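Local atomic coordinates of ribokinase (Arabidopsis thaliana, PDB entry 6ILS), a protein that catalyses the magnesium-dependent transfer of phosphate from ATP to O-5 of D-ribose, giving D-ribose 5-phosphate. Residues L141-P146 and M171-P176. Numbering follows the deposited sequence.
Sequences LQREIP and MDTPIP. With RIB (alpha-D-ribofuranose), chain F.
Arg143 and Met171 meet at the C-terminal ends of the neighbouring parallel strands 138-143 and 164-170, where the central sheet of the PfkB (ribokinase-like) fold opens into active-site loops. Met171 N donates a nearly straight bond (169°) to Arg143 O, 2.8 Å away, carrying the pairing one residue beyond strand 164-170; the chain then swings through 172-176 around the arginine. With CG beside its own backbone N (chi1 -59°) and bends at chi2 and chi3, Arg143 brings its guanidinium into that curve. The group grips Thr173 end-on: Arg143 NH1, above the plane of the Thr173 carbonyl, reaches its O at 2.7 Å, while Arg143 NH2 reaches Thr173 OG1 at 3.0 Å. Met171 CE covers one guanidinium face, 3.4 Å from Arg143 NH2, and Ile175 CG1 the opposite one, 3.9 Å from Arg143 NH1. Arg143 NH2 also forms a salt bridge with Asp147 at the start of helix 147-158, so one guanidinium joins that helix to the loop. With an alanine in its place, Thr173 O and OG1 would probably lose these donors and Asp147 this positive partner, freeing the loop to move. Glu144 lines the sugar pocket: Ser10 OG and Lys41 N hydrogen-bond to its OE1, while Glu144 OE2 accepts a 2.6 Å bond from ribose O1.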
loop_
_atom_site.group_PDB
_atom_site.type_symbol
_atom_site.label_atom_id
_atom_site.label_comp_id
_atom_site.label_asym_id
_atom_site.label_seq_id
_atom_site.Cartn_x
_atom_site.Cartn_y
_atom_site.Cartn_z
ATOM N N LEU B 141 -4.371 19.123 -16.824
ATOM C CA LEU B 141 -5.357 18.522 -15.930
ATOM C C LEU B 141 -5.649 17.089 -16.363
ATOM O O LEU B 141 -5.429 16.733 -17.532
ATOM C CB LEU B 141 -6.655 19.354 -15.955
ATOM C CG LEU B 141 -6.465 20.861 -15.806
ATOM C CD1 LEU B 141 -7.789 21.599 -16.091
ATOM C CD2 LEU B 141 -5.924 21.231 -14.383
ATOM N N GLN B 142 -6.145 16.266 -15.439
ATOM C CA GLN B 142 -6.678 14.952 -15.771
ATOM C C GLN B 142 -8.004 14.767 -15.021
ATOM O O GLN B 142 -8.534 15.725 -14.469
ATOM C CB GLN B 142 -5.701 13.824 -15.410
ATOM C CG GLN B 142 -4.229 14.187 -15.600
ATOM C CD GLN B 142 -3.714 15.128 -14.507
ATOM O OE1 GLN B 142 -4.051 14.991 -13.315
ATOM N NE2 GLN B 142 -2.909 16.085 -14.910
ATOM N N ARG B 143 -8.521 13.544 -14.980
ATOM C CA ARG B 143 -9.797 13.337 -14.303
ATOM C C ARG B 143 -9.696 12.418 -13.100
ATOM O O ARG B 143 -10.440 11.446 -12.972
ATOM C CB ARG B 143 -10.813 12.834 -15.305
ATOM C CG ARG B 143 -10.957 13.840 -16.426
ATOM C CD ARG B 143 -12.356 13.908 -16.982
ATOM N NE ARG B 143 -13.372 14.233 -15.978
ATOM C CZ ARG B 143 -14.472 13.509 -15.807
ATOM N NH1 ARG B 143 -14.656 12.424 -16.549
ATOM N NH2 ARG B 143 -15.376 13.847 -14.895
ATOM N N GLU B 144 -8.785 12.775 -12.202
ATOM C CA GLU B 144 -8.548 12.024 -10.962
ATOM C C GLU B 144 -8.608 12.948 -9.745
ATOM O O GLU B 144 -8.172 12.580 -8.650
ATOM C CB GLU B 144 -7.183 11.300 -11.035
ATOM C CG GLU B 144 -7.137 10.192 -12.073
ATOM C CD GLU B 144 -5.902 9.282 -11.951
ATOM O OE1 GLU B 144 -4.828 9.743 -11.488
ATOM O OE2 GLU B 144 -6.026 8.090 -12.306
ATOM N N ILE B 145 -9.127 14.157 -9.954
ATOM C CA ILE B 145 -9.491 15.082 -8.871
ATOM C C ILE B 145 -10.901 15.624 -9.211
ATOM O O ILE B 145 -11.402 15.396 -10.324
ATOM C CB ILE B 145 -8.473 16.246 -8.693
ATOM C CG1 ILE B 145 -8.568 17.225 -9.863
ATOM C CG2 ILE B 145 -7.034 15.720 -8.526
ATOM C CD1 ILE B 145 -7.733 18.453 -9.734
ATOM N N PRO B 146 -11.562 16.310 -8.261
ATOM C CA PRO B 146 -12.972 16.658 -8.535
ATOM C C PRO B 146 -13.212 17.570 -9.744
ATOM O O PRO B 146 -12.447 18.486 -9.979
ATOM C CB PRO B 146 -13.406 17.378 -7.250
ATOM C CG PRO B 146 -12.555 16.768 -6.187
ATOM C CD PRO B 146 -11.212 16.533 -6.845
ATOM N N MET B 171 -11.453 9.141 -14.096
ATOM C CA MET B 171 -12.833 8.718 -13.908
ATOM C C MET B 171 -13.562 8.483 -15.230
ATOM O O MET B 171 -13.330 9.184 -16.213
ATOM C CB MET B 171 -13.589 9.752 -13.075
ATOM C CG MET B 171 -12.954 10.016 -11.723
ATOM S SD MET B 171 -13.883 11.231 -10.759
ATOM C CE MET B 171 -14.103 12.524 -11.975
ATOM N N ASP B 172 -14.452 7.497 -15.234
ATOM C CA ASP B 172 -15.194 7.130 -16.435
ATOM C C ASP B 172 -16.530 7.874 -16.543
ATOM O O ASP B 172 -17.398 7.496 -17.328
ATOM C CB ASP B 172 -15.426 5.619 -16.468
ATOM C CG ASP B 172 -14.131 4.837 -16.591
ATOM O OD1 ASP B 172 -13.094 5.453 -16.936
ATOM O OD2 ASP B 172 -14.147 3.611 -16.349
ATOM N N THR B 173 -16.679 8.944 -15.769
ATOM C CA THR B 173 -17.909 9.729 -15.772
ATOM C C THR B 173 -17.934 10.719 -16.936
ATOM O O THR B 173 -16.876 11.097 -17.454
ATOM C CB THR B 173 -18.076 10.499 -14.455
ATOM O OG1 THR B 173 -16.988 11.417 -14.297
ATOM C CG2 THR B 173 -18.113 9.537 -13.280
ATOM N N PRO B 174 -19.143 11.141 -17.360
ATOM C CA PRO B 174 -19.206 12.152 -18.423
ATOM C C PRO B 174 -18.460 13.415 -18.020
ATOM O O PRO B 174 -18.386 13.737 -16.838
ATOM C CB PRO B 174 -20.709 12.421 -18.569
ATOM C CG PRO B 174 -21.361 11.169 -18.080
ATOM C CD PRO B 174 -20.484 10.665 -16.969
ATOM N N ILE B 175 -17.888 14.108 -18.991
ATOM C CA ILE B 175 -17.204 15.361 -18.715
ATOM C C ILE B 175 -18.200 16.515 -18.742
ATOM O O ILE B 175 -18.933 16.679 -19.713
ATOM C CB ILE B 175 -16.087 15.647 -19.737
ATOM C CG1 ILE B 175 -15.161 14.433 -19.889
ATOM C CG2 ILE B 175 -15.324 16.907 -19.342
ATOM C CD1 ILE B 175 -14.146 14.586 -21.015
ATOM N N PRO B 176 -18.227 17.323 -17.678
ATOM C CA PRO B 176 -19.116 18.487 -17.638
ATOM C C PRO B 176 -18.806 19.459 -18.763
ATOM O O PRO B 176 -17.639 19.752 -19.008
ATOM C CB PRO B 176 -18.799 19.126 -16.285
ATOM C CG PRO B 176 -18.183 18.034 -15.473
ATOM C CD PRO B 176 -17.437 17.183 -16.441
HETATM O O5 RIB F . -1.592 6.709 -15.950
HETATM C C5 RIB F . -1.002 6.015 -14.883
HETATM C C4 RIB F . -1.674 6.284 -13.696
HETATM O O4 RIB F . -3.157 6.026 -13.790
HETATM C C3 RIB F . -1.176 5.185 -12.661
HETATM O O3 RIB F . 0.088 5.697 -12.017
HETATM C C2 RIB F . -2.151 4.937 -11.908
HETATM O O2 RIB F . -1.959 5.420 -10.520
HETATM C C1 RIB F . -3.505 5.631 -12.593
HETATM O O1 RIB F . -3.927 6.705 -11.835
HETATM O O HOH W 1 -12.737 10.703 -17.994
#